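Local coordinates for protein SAM-dependent methyltransferase (Anabaena variabilis ATCC 29413, PDB 3GGD) that probably transfers methyl groups from S-adenosylmethionine to an unidentified acceptor, and here holds the product S-adenosyl-L-homocysteine in a Rossmann-like domain, at residues A[85-88]-A[89-92]; A[17-20]-A[21-24]; A[71-74]-A[75-79]. All blocks are in the same frame, centred on the assembly; numbering follows the deposited sequence.

Contact 1 (A[85-88]-A[89-92]). With SAH (S-adenosyl-L-homocysteine), chain E.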
loop_
_atom_site.group_PDB
_atom_site.type_symbol
_atom_site.label_atom_id
_atom_site.label_comp_id
_atom_site.label_asym_id
_atom_site.label_seq_id
_atom_site.Cartn_x
_atom_site.Cartn_y
_atom_site.Cartn_z
ATOM N N ASP A 85 8.971 4.809 1.330
ATOM C CA ASP A 85 7.776 5.615 1.451
ATOM C C ASP A 85 8.100 7.042 1.046
ATOM O O ASP A 85 9.247 7.515 1.207
ATOM C CB ASP A 85 7.210 5.557 2.875
ATOM C CG ASP A 85 5.715 5.882 2.920
ATOM O OD1 ASP A 85 5.355 7.098 2.902
ATOM O OD2 ASP A 85 4.891 4.917 2.965
ATOM N N VAL A 86 7.090 7.735 0.538
ATOM C CA VAL A 86 7.214 9.148 0.184
ATOM C C VAL A 86 7.320 10.072 1.389
ATOM O O VAL A 86 7.864 11.171 1.262
ATOM C CB VAL A 86 5.994 9.624 -0.692
ATOM C CG1 VAL A 86 4.712 9.803 0.134
ATOM C CG2 VAL A 86 6.330 10.903 -1.487
ATOM N N SER A 87 6.846 9.617 2.563
ATOM C CA SER A 87 6.737 10.469 3.728
ATOM C C SER A 87 7.860 10.286 4.721
ATOM O O SER A 87 8.032 9.185 5.281
ATOM C CB SER A 87 5.405 10.190 4.475
ATOM O OG SER A 87 5.361 10.858 5.748
ATOM N N LYS A 88 8.551 11.391 5.030
ATOM C CA LYS A 88 9.603 11.347 6.030
ATOM C C LYS A 88 9.050 11.084 7.427
ATOM O O LYS A 88 9.713 10.447 8.250
ATOM C CB LYS A 88 10.459 12.613 5.991
ATOM C CG LYS A 88 9.725 13.861 6.356
ATOM C CD LYS A 88 10.623 15.087 6.389
ATOM C CE LYS A 88 9.746 16.331 6.637
ATOM N NZ LYS A 88 10.559 17.551 6.606
ATOM N N SER A 89 7.852 11.590 7.719
ATOM C CA SER A 89 7.243 11.356 9.040
ATOM C C SER A 89 6.837 9.891 9.195
ATOM O O SER A 89 7.036 9.297 10.275
ATOM C CB SER A 89 6.061 12.323 9.301
ATOM O OG SER A 89 6.511 13.676 9.424
ATOM N N ALA A 90 6.313 9.287 8.124
ATOM C CA ALA A 90 6.046 7.831 8.148
ATOM C C ALA A 90 7.318 7.041 8.504
ATOM O O ALA A 90 7.310 6.200 9.406
ATOM C CB ALA A 90 5.463 7.334 6.821
ATOM N N LEU A 91 8.422 7.362 7.834
ATOM C CA LEU A 91 9.673 6.675 8.065
ATOM C C LEU A 91 10.252 7.005 9.413
ATOM O O LEU A 91 10.949 6.191 9.970
ATOM C CB LEU A 91 10.664 6.964 6.941
ATOM C CG LEU A 91 10.187 6.505 5.538
ATOM C CD1 LEU A 91 11.313 6.787 4.482
ATOM C CD2 LEU A 91 9.748 5.039 5.527
ATOM N N GLU A 92 9.946 8.186 9.961
ATOM C CA GLU A 92 10.357 8.510 11.313
ATOM C C GLU A 92 9.639 7.618 12.349
ATOM O O GLU A 92 10.251 7.147 13.305
ATOM C CB GLU A 92 10.157 9.996 11.598
ATOM C CG GLU A 92 10.648 10.373 12.982
ATOM C CD GLU A 92 10.591 11.863 13.274
ATOM O OE1 GLU A 92 10.627 12.672 12.318
ATOM O OE2 GLU A 92 10.530 12.193 14.474
HETATM N N SAH E . 1.668 -0.396 3.191
HETATM C CA SAH E . 1.420 0.309 4.476
HETATM C CB SAH E . 0.800 1.711 4.304
HETATM C CG SAH E . -0.518 1.861 3.522
HETATM S SD SAH E . -1.143 3.552 3.507
HETATM C C SAH E . 0.547 -0.516 5.409
HETATM O O SAH E . 0.557 -0.290 6.646
HETATM O OXT SAH E . -0.195 -1.390 4.960
HETATM C "C5'" SAH E . -0.508 4.127 1.957
HETATM C "C4'" SAH E . 0.998 4.517 2.031
HETATM O "O4'" SAH E . 1.455 4.946 0.726
HETATM C "C3'" SAH E . 1.365 5.680 2.971
HETATM O "O3'" SAH E . 2.396 5.340 3.882
HETATM C "C2'" SAH E . 1.864 6.778 2.040
HETATM O "O2'" SAH E . 2.776 7.734 2.620
HETATM C "C1'" SAH E . 2.420 5.978 0.877
HETATM N N9 SAH E . 2.559 6.750 -0.363
HETATM C C8 SAH E . 1.631 7.622 -0.846
HETATM N N7 SAH E . 2.051 8.139 -2.013
HETATM C C5 SAH E . 3.277 7.589 -2.267
HETATM C C6 SAH E . 4.279 7.767 -3.312
HETATM N N6 SAH E . 3.974 8.656 -4.285
HETATM N N1 SAH E . 5.436 7.091 -3.258
HETATM C C2 SAH E . 5.688 6.233 -2.219
HETATM N N3 SAH E . 4.808 6.056 -1.232
HETATM C C4 SAH E . 3.630 6.707 -1.187
#
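The hydroxyl oxygen of Ser87 is gripped twice: OG accepts from Ala90 N at 3.0 Å in an almost straight bond (171°), and it is also hydrogen-bonded to the carboxylate of Glu20 on helix 15-29. The first bond makes Ser87 the N-cap of helix 88-97, which follows strand 81-85 in the Rossmann-like fold. Since OG stands anti to the backbone N of its own residue (chi1 171°), it reaches forward over the first turn, where amide N-H groups lack partners from a preceding turn. Helical bonding begins beside it, with Leu91 N reaching Ser87 O at 3.2 Å.

Just upstream, Asp85 links this cap to the ligand. Its OD1 uses the anti lone pair to accept from Ser87 N at 2.9 Å, an Asx turn that fixes the rotation of the carboxylate. The two oxygens then share the ribose diol of S-adenosyl-L-homocysteine: OD1 accepts from O2' at 2.7 Å and OD2 from O3' at 2.7 Å. OD2 has a second donor in Gly66 N, so both oxygens of this buried group are engaged by protein and ligand together. An acidic residue at the end of the second strand, paired with the ribose, is a hallmark of class I methyltransferases. An asparagine here would probably set an amide NH2 against a backbone N-H, of Ser87 or of Gly66, and leave one ribose hydroxyl without its carboxylate acceptor.

Val86 continues the pocket along the adenine, its CG1 lying 3.5 Å from C4 of the base. Away from the ligand, the apolar part of Asp85 meets the helix: its CB packs against Leu91 CD2 at 3.7 Å.

Contact 2 (A[17-20]-A[21-24]). With SAH (S-adenosyl-L-homocysteine), chain E.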
loop_
_atom_site.group_PDB
_atom_site.type_symbol
_atom_site.label_atom_id
_atom_site.label_comp_id
_atom_site.label_asym_id
_atom_site.label_seq_id
_atom_site.Cartn_x
_atom_site.Cartn_y
_atom_site.Cartn_z
ATOM N N ASP A 17 2.905 15.792 -0.674
ATOM C CA ASP A 17 2.571 16.743 0.379
ATOM C C ASP A 17 1.419 16.292 1.277
ATOM O O ASP A 17 1.472 16.419 2.514
ATOM C CB ASP A 17 2.207 18.091 -0.238
ATOM C CG ASP A 17 3.414 18.841 -0.818
ATOM O OD1 ASP A 17 4.579 18.404 -0.640
ATOM O OD2 ASP A 17 3.176 19.893 -1.445
ATOM N N ALA A 18 0.369 15.761 0.658
ATOM C CA ALA A 18 -0.826 15.356 1.415
ATOM C C ALA A 18 -0.482 14.241 2.407
ATOM O O ALA A 18 -0.851 14.295 3.602
ATOM C CB ALA A 18 -1.931 14.931 0.453
ATOM N N TRP A 19 0.254 13.244 1.919
ATOM C CA TRP A 19 0.653 12.115 2.744
ATOM C C TRP A 19 1.621 12.485 3.861
ATOM O O TRP A 19 1.513 11.959 4.966
ATOM C CB TRP A 19 1.211 10.967 1.890
ATOM C CG TRP A 19 0.118 10.144 1.285
ATOM C CD1 TRP A 19 -0.381 10.234 0.005
ATOM C CD2 TRP A 19 -0.684 9.175 1.962
ATOM N NE1 TRP A 19 -1.434 9.350 -0.146
ATOM C CE2 TRP A 19 -1.622 8.676 1.029
ATOM C CE3 TRP A 19 -0.694 8.673 3.263
ATOM C CZ2 TRP A 19 -2.537 7.680 1.345
ATOM C CZ3 TRP A 19 -1.605 7.687 3.586
ATOM C CH2 TRP A 19 -2.525 7.206 2.636
ATOM N N GLU A 20 2.580 13.365 3.570
ATOM C CA GLU A 20 3.455 13.843 4.624
ATOM C C GLU A 20 2.654 14.652 5.654
ATOM O O GLU A 20 2.910 14.536 6.863
ATOM C CB GLU A 20 4.636 14.632 4.062
ATOM C CG GLU A 20 5.496 15.381 5.126
ATOM C CD GLU A 20 6.066 14.462 6.221
ATOM O OE1 GLU A 20 6.256 13.243 5.976
ATOM O OE2 GLU A 20 6.381 14.987 7.310
ATOM N N GLN A 21 1.666 15.428 5.212
ATOM C CA GLN A 21 0.840 16.172 6.181
ATOM C C GLN A 21 0.086 15.189 7.103
ATOM O O GLN A 21 0.079 15.338 8.344
ATOM C CB GLN A 21 -0.113 17.125 5.478
ATOM C CG GLN A 21 -0.724 18.148 6.467
ATOM C CD GLN A 21 -1.876 18.992 5.870
ATOM O OE1 GLN A 21 -2.829 18.449 5.248
ATOM N NE2 GLN A 21 -1.793 20.303 6.061
ATOM N N TYR A 22 -0.460 14.126 6.502
ATOM C CA TYR A 22 -1.152 13.114 7.282
ATOM C C TYR A 22 -0.233 12.427 8.299
ATOM O O TYR A 22 -0.573 12.303 9.477
ATOM C CB TYR A 22 -1.736 12.035 6.378
ATOM C CG TYR A 22 -2.224 10.835 7.154
ATOM C CD1 TYR A 22 -3.462 10.866 7.843
ATOM C CD2 TYR A 22 -1.453 9.685 7.238
ATOM C CE1 TYR A 22 -3.920 9.787 8.560
ATOM C CE2 TYR A 22 -1.913 8.576 7.971
ATOM C CZ TYR A 22 -3.135 8.631 8.622
ATOM O OH TYR A 22 -3.573 7.547 9.333
ATOM N N TRP A 23 0.927 11.982 7.822
ATOM C CA TRP A 23 1.852 11.241 8.671
ATOM C C TRP A 23 2.463 12.126 9.714
ATOM O O TRP A 23 2.643 11.707 10.852
ATOM C CB TRP A 23 2.920 10.541 7.848
ATOM C CG TRP A 23 2.486 9.235 7.255
ATOM C CD1 TRP A 23 2.420 8.913 5.920
ATOM C CD2 TRP A 23 2.089 8.047 7.967
ATOM N NE1 TRP A 23 2.028 7.617 5.769
ATOM C CE2 TRP A 23 1.805 7.064 7.007
ATOM C CE3 TRP A 23 1.959 7.727 9.326
ATOM C CZ2 TRP A 23 1.427 5.771 7.353
ATOM C CZ3 TRP A 23 1.543 6.438 9.681
ATOM C CH2 TRP A 23 1.291 5.476 8.703
ATOM N N ASN A 24 2.742 13.373 9.372
ATOM C CA ASN A 24 3.265 14.266 10.402
ATOM C C ASN A 24 2.215 14.532 11.516
ATOM O O ASN A 24 2.545 14.603 12.711
ATOM C CB ASN A 24 3.751 15.577 9.833
ATOM C CG ASN A 24 4.618 16.347 10.838
ATOM O OD1 ASN A 24 4.200 17.364 11.355
ATOM N ND2 ASN A 24 5.790 15.820 11.157
HETATM N N SAH E . 1.668 -0.396 3.191
HETATM C CA SAH E . 1.420 0.309 4.476
HETATM C CB SAH E . 0.800 1.711 4.304
HETATM C CG SAH E . -0.518 1.861 3.522
HETATM S SD SAH E . -1.143 3.552 3.507
HETATM C C SAH E . 0.547 -0.516 5.409
HETATM O O SAH E . 0.557 -0.290 6.646
HETATM O OXT SAH E . -0.195 -1.390 4.960
HETATM C "C5'" SAH E . -0.508 4.127 1.957
HETATM C "C4'" SAH E . 0.998 4.517 2.031
HETATM O "O4'" SAH E . 1.455 4.946 0.726
HETATM C "C3'" SAH E . 1.365 5.680 2.971
HETATM O "O3'" SAH E . 2.396 5.340 3.882
HETATM C "C2'" SAH E . 1.864 6.778 2.040
HETATM O "O2'" SAH E . 2.776 7.734 2.620
HETATM C "C1'" SAH E . 2.420 5.978 0.877
HETATM N N9 SAH E . 2.559 6.750 -0.363
HETATM C C8 SAH E . 1.631 7.622 -0.846
HETATM N N7 SAH E . 2.051 8.139 -2.013
HETATM C C5 SAH E . 3.277 7.589 -2.267
HETATM C C6 SAH E . 4.279 7.767 -3.312
HETATM N N6 SAH E . 3.974 8.656 -4.285
HETATM N N1 SAH E . 5.436 7.091 -3.258
HETATM C C2 SAH E . 5.688 6.233 -2.219
HETATM N N3 SAH E . 4.808 6.056 -1.232
HETATM C C4 SAH E . 3.630 6.707 -1.187
#
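Trp19 and Tyr22, one turn apart on helix 15-29, meet in an offset edge-to-face pair, the edge of the indole directed at the phenol face with the ring planes at 80°. Trp23 completes the aromatic cluster; its CD1 lies 4.1 Å from Trp19 CE3, the two indoles being inclined obliquely. This is the buried, well-packed part of the contact, and it is tightest where the Trp19 indole meets the ligand. One face of Trp19 covers S-adenosyl-L-homocysteine, with CD1 3.4 Å from C8 of the adenine and CE3 3.4 Å from C2' of the ribose. Trp23 instead presents its edge: NE1 donates to O3' at 3.0 Å and more weakly to O2'. Its CG is turned beside the backbone N (chi1 -82°), which carries the ring toward the sugar.

The other flank is looser and more polar. Asp17 and Gln21 are exposed and joined by the backbone bond from Gln21 N to Asp17 O, while the Gln21 amide turns outward to His192. Between the two regimes, Glu20 OE2 approaches Asn24 CB at 3.7 Å, but its hydrogen bond is to Ser89. An amphipathic helix thus closes over the S-adenosyl ligand site of a class I methyltransferase.

Contact 3 (A[71-74]-A[75-79])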
loop_
_atom_site.group_PDB
_atom_site.type_symbol
_atom_site.label_atom_id
_atom_site.label_comp_id
_atom_site.label_asym_id
_atom_site.label_seq_id
_atom_site.Cartn_x
_atom_site.Cartn_y
_atom_site.Cartn_z
ATOM N N THR A 71 6.445 -4.355 7.600
ATOM C CA THR A 71 7.849 -4.425 7.259
ATOM C C THR A 71 8.634 -5.207 8.294
ATOM O O THR A 71 9.456 -6.065 7.955
ATOM C CB THR A 71 8.445 -2.998 7.134
ATOM O OG1 THR A 71 7.498 -2.137 6.480
ATOM C CG2 THR A 71 9.781 -3.008 6.359
ATOM N N LYS A 72 8.382 -4.920 9.558
ATOM C CA LYS A 72 9.043 -5.648 10.641
ATOM C C LYS A 72 8.829 -7.179 10.547
ATOM O O LYS A 72 9.764 -7.968 10.720
ATOM C CB LYS A 72 8.517 -5.106 11.954
ATOM C CG LYS A 72 9.078 -5.746 13.274
ATOM C CD LYS A 72 10.568 -5.582 13.409
ATOM C CE LYS A 72 11.029 -5.922 14.845
ATOM N NZ LYS A 72 12.501 -6.032 14.806
ATOM N N PHE A 73 7.589 -7.598 10.300
ATOM C CA PHE A 73 7.308 -9.000 10.122
ATOM C C PHE A 73 8.067 -9.569 8.896
ATOM O O PHE A 73 8.714 -10.614 8.965
ATOM C CB PHE A 73 5.784 -9.218 10.060
ATOM C CG PHE A 73 5.374 -10.609 9.661
ATOM C CD1 PHE A 73 5.378 -10.992 8.309
ATOM C CD2 PHE A 73 4.992 -11.533 10.609
ATOM C CE1 PHE A 73 4.996 -12.268 7.931
ATOM C CE2 PHE A 73 4.601 -12.813 10.223
ATOM C CZ PHE A 73 4.608 -13.168 8.893
ATOM N N LEU A 74 7.982 -8.888 7.768
ATOM C CA LEU A 74 8.690 -9.341 6.583
ATOM C C LEU A 74 10.177 -9.575 6.886
ATOM O O LEU A 74 10.780 -10.535 6.416
ATOM C CB LEU A 74 8.538 -8.312 5.442
ATOM C CG LEU A 74 7.136 -8.244 4.831
ATOM C CD1 LEU A 74 7.046 -7.079 3.821
ATOM C CD2 LEU A 74 6.717 -9.610 4.170
ATOM N N SER A 75 10.758 -8.709 7.721
ATOM C CA SER A 75 12.192 -8.776 7.991
ATOM C C SER A 75 12.529 -10.004 8.801
ATOM O O SER A 75 13.671 -10.420 8.838
ATOM C CB SER A 75 12.674 -7.519 8.724
ATOM O OG SER A 75 12.382 -7.565 10.111
ATOM N N GLN A 76 11.550 -10.573 9.490
ATOM C CA GLN A 76 11.790 -11.804 10.286
ATOM C C GLN A 76 11.862 -13.032 9.354
ATOM O O GLN A 76 12.448 -14.033 9.676
ATOM C CB GLN A 76 10.728 -11.919 11.393
ATOM C CG GLN A 76 10.962 -10.831 12.477
ATOM C CD GLN A 76 9.697 -10.353 13.251
ATOM O OE1 GLN A 76 8.559 -10.441 12.752
ATOM N NE2 GLN A 76 9.911 -9.809 14.478
ATOM N N PHE A 77 11.335 -12.897 8.141
ATOM C CA PHE A 77 11.276 -14.015 7.193
ATOM C C PHE A 77 12.236 -13.872 6.008
ATOM O O PHE A 77 12.629 -14.852 5.439
ATOM C CB PHE A 77 9.821 -14.167 6.644
ATOM C CG PHE A 77 8.867 -14.771 7.647
ATOM C CD1 PHE A 77 8.309 -13.990 8.649
ATOM C CD2 PHE A 77 8.576 -16.138 7.616
ATOM C CE1 PHE A 77 7.458 -14.553 9.597
ATOM C CE2 PHE A 77 7.748 -16.696 8.550
ATOM C CZ PHE A 77 7.185 -15.921 9.550
ATOM N N PHE A 78 12.560 -12.651 5.598
ATOM C CA PHE A 78 13.435 -12.430 4.439
ATOM C C PHE A 78 14.772 -11.868 4.883
ATOM O O PHE A 78 14.817 -11.055 5.806
ATOM C CB PHE A 78 12.795 -11.457 3.459
ATOM C CG PHE A 78 11.644 -12.026 2.717
ATOM C CD1 PHE A 78 10.366 -12.022 3.274
ATOM C CD2 PHE A 78 11.825 -12.586 1.474
ATOM C CE1 PHE A 78 9.289 -12.553 2.606
ATOM C CE2 PHE A 78 10.734 -13.134 0.767
ATOM C CZ PHE A 78 9.460 -13.122 1.353
ATOM N N PRO A 79 15.859 -12.259 4.199
ATOM C CA PRO A 79 17.183 -11.818 4.629
ATOM C C PRO A 79 17.415 -10.303 4.534
ATOM O O PRO A 79 18.100 -9.742 5.381
ATOM C CB PRO A 79 18.158 -12.597 3.713
ATOM C CG PRO A 79 17.406 -13.089 2.605
ATOM C CD PRO A 79 15.927 -13.134 3.014
#
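Phe73 and Phe77 bring their rings together one turn apart near the C-terminal end of helix 69-77, the helix of the beta-alpha-beta unit that joins strands 60-63 and 81-85. Among the apolar contacts theirs is the closest: Phe77 CE1 sits over a face of the Phe73 ring, offset toward its rim and 3.2 Å from Phe73 CZ, an unusually short approach whose exact value is doubtful. The planes are inclined at 31°, and the rings meet obliquely. Phe73 also packs on helix 43-50. On the inner side, Leu74 CD2 approaches Phe78 CE1 at 4.2 Å, and both side chains rest on Leu60 of the adjoining strand.

One side-chain hydrogen bond stays within the helix: Ser75 OG lies between its backbone N and carbonyl carbon (chi1 80°), from where it folds back to donate to Lys72 O at 2.7 Å, giving a buried hydroxyl a nearby partner.

Backbone bonds change character along the segment. Ser75 N reaches Thr71 O in the usual helical spacing. Gln76 N bonds mainly to Phe73 O, three residues back and from above the carbonyl plane, and only weakly to Lys72 O. Leu74 O takes two donors: Phe77 N at 3.0 Å, above the carbonyl plane, and Phe78 N at 2.9 Å, nearly in line with the C=O bond.

In the fold
In chain order contact 2 comes first, on helix 15-29, then contact 3 on helix 69-77, and then contact 1, where strand 81-85 gives way to helix 88-97. Contacts 1 and 2 have centres 9 Å apart and touch both each other and S-adenosyl-L-homocysteine, so the N-terminal helix and the Rossmann-like core enclose the ligand together, with a carboxylate of the first helix bonded to hydroxyls at the start of helix 88-97. Contact 3 stands apart, its centre about 19 Å from that of contact 1 and 26 Å from that of contact 2. It belongs to the crossover leading into strand 81-85, whose end carries the ribose-binding Asp85.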